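Local coordinates for protein VP1 (Merkel cell polyomavirus, PDB 4FMH) that forms the pentameric building blocks of the viral capsid and binds sialylated glycans at a site required for infection, at residues T224-S229 / D257-L262. Numbering follows the deposited sequence.
Sequences TVLQFS and DIVGFL
Thr224, just before strand 225-229, and Leu226 on it reach across to Val259, tying this strand, which joins a neighbouring subunit's sheet, to strand 250-263 of the VP1 jelly roll. The contact is small and buried, and only one hydrogen bond spans it. The CB of Thr224, directed toward the second segment, lies 3.6 Å from Val259 O. Its hydroxyl stands beside the backbone N (chi1 -67°), which brings OG1 to 2.6 Å from Val259 O and lets it donate a short bond. The approach is bent, with a C=O...OG1 angle of 147° and the donor tilted 32° from the carbonyl plane. Asn131 ND2 also hydrogen-bonds to OG1, so the buried hydroxyl has two polar partners. The methyl CG2, also 3.6 Å from Val259 O, lies against the same carbonyl, so threonine offers a donor and a methyl on one small side chain. Gly260 follows with a positive phi, a conformation that suits a residue with no side chain. Branched, apolar Leu226 and Val259 meet through their methyl groups, their side chains crossing at about a right angle beside His133. Leu226 also packs on Ile216 of a neighbouring subunit. Within the chain, Leu226 CD1 rests 3.9 Å from Val259 CG1.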
# COMPACT_ATOMS: atom_id res chain seq x y z
N THR B 224 -0.55 -8.51 -10.25
CA THR B 224 -1.16 -7.46 -11.03
C THR B 224 -2.38 -7.00 -10.25
O THR B 224 -3.29 -7.79 -9.97
CB THR B 224 -1.54 -7.95 -12.43
OG1 THR B 224 -0.34 -8.24 -13.15
CG2 THR B 224 -2.36 -6.87 -13.20
N VAL B 225 -2.37 -5.72 -9.87
CA VAL B 225 -3.40 -5.14 -9.01
C VAL B 225 -3.98 -3.94 -9.75
O VAL B 225 -3.30 -2.92 -9.92
CB VAL B 225 -2.81 -4.71 -7.65
CG1 VAL B 225 -3.84 -3.97 -6.80
CG2 VAL B 225 -2.24 -5.91 -6.89
N LEU B 226 -5.22 -4.08 -10.21
CA LEU B 226 -5.86 -3.04 -11.02
C LEU B 226 -7.27 -2.77 -10.52
O LEU B 226 -7.94 -3.67 -10.01
CB LEU B 226 -5.90 -3.46 -12.50
CG LEU B 226 -4.52 -3.70 -13.17
CD1 LEU B 226 -4.69 -4.36 -14.54
CD2 LEU B 226 -3.72 -2.39 -13.28
N GLN B 227 -7.71 -1.52 -10.66
CA GLN B 227 -9.08 -1.14 -10.32
C GLN B 227 -9.82 -0.65 -11.56
O GLN B 227 -9.20 -0.24 -12.54
CB GLN B 227 -9.11 -0.04 -9.24
CG GLN B 227 -8.52 -0.45 -7.89
CD GLN B 227 -7.03 -0.23 -7.84
OE1 GLN B 227 -6.53 0.71 -8.45
NE2 GLN B 227 -6.31 -1.09 -7.12
N PHE B 228 -11.14 -0.71 -11.49
CA PHE B 228 -12.01 -0.18 -12.53
C PHE B 228 -13.30 0.33 -11.90
O PHE B 228 -13.82 -0.28 -10.98
CB PHE B 228 -12.30 -1.23 -13.61
CG PHE B 228 -12.77 -2.57 -13.06
CD1 PHE B 228 -11.84 -3.50 -12.56
CD2 PHE B 228 -14.11 -2.91 -13.07
CE1 PHE B 228 -12.26 -4.74 -12.06
CE2 PHE B 228 -14.54 -4.15 -12.57
CZ PHE B 228 -13.61 -5.06 -12.06
N SER B 229 -13.78 1.47 -12.38
CA SER B 229 -15.04 2.05 -11.91
C SER B 229 -15.42 3.15 -12.87
O SER B 229 -14.56 3.92 -13.32
CB SER B 229 -14.88 2.67 -10.51
OG SER B 229 -16.08 3.33 -10.11
N ASP B 257 -0.64 -0.24 -21.53
CA ASP B 257 -1.07 -1.03 -20.38
C ASP B 257 -0.58 -2.47 -20.42
O ASP B 257 -1.31 -3.37 -20.83
CB ASP B 257 -2.59 -0.96 -20.20
CG ASP B 257 -3.07 0.44 -19.85
OD1 ASP B 257 -2.91 0.84 -18.67
OD2 ASP B 257 -3.57 1.14 -20.76
N ILE B 258 0.67 -2.66 -20.01
CA ILE B 258 1.26 -3.99 -19.85
C ILE B 258 0.80 -4.54 -18.51
O ILE B 258 0.95 -3.88 -17.48
CB ILE B 258 2.80 -3.95 -19.93
CG1 ILE B 258 3.24 -3.44 -21.31
CG2 ILE B 258 3.40 -5.34 -19.63
CD1 ILE B 258 4.72 -3.01 -21.40
N VAL B 259 0.21 -5.74 -18.53
CA VAL B 259 -0.43 -6.29 -17.32
C VAL B 259 0.28 -7.52 -16.75
O VAL B 259 -0.17 -8.11 -15.77
CB VAL B 259 -1.92 -6.63 -17.54
CG1 VAL B 259 -2.74 -5.35 -17.74
CG2 VAL B 259 -2.11 -7.60 -18.72
N GLY B 260 1.39 -7.90 -17.37
CA GLY B 260 2.18 -9.02 -16.85
C GLY B 260 2.51 -10.09 -17.87
O GLY B 260 2.24 -9.92 -19.06
N PHE B 261 3.10 -11.18 -17.38
CA PHE B 261 3.56 -12.28 -18.22
C PHE B 261 2.54 -13.40 -18.31
O PHE B 261 1.90 -13.75 -17.30
CB PHE B 261 4.84 -12.90 -17.67
CG PHE B 261 6.04 -11.99 -17.68
CD1 PHE B 261 6.72 -11.73 -18.86
CD2 PHE B 261 6.51 -11.44 -16.49
CE1 PHE B 261 7.85 -10.90 -18.86
CE2 PHE B 261 7.64 -10.62 -16.48
CZ PHE B 261 8.30 -10.35 -17.67
N LEU B 262 2.42 -13.98 -19.50
CA LEU B 262 1.82 -15.29 -19.67
C LEU B 262 2.95 -16.31 -19.50
O LEU B 262 3.94 -16.28 -20.24
CB LEU B 262 1.18 -15.44 -21.05
CG LEU B 262 0.46 -16.76 -21.36
CD1 LEU B 262 -0.78 -16.96 -20.48
CD2 LEU B 262 0.11 -16.85 -22.84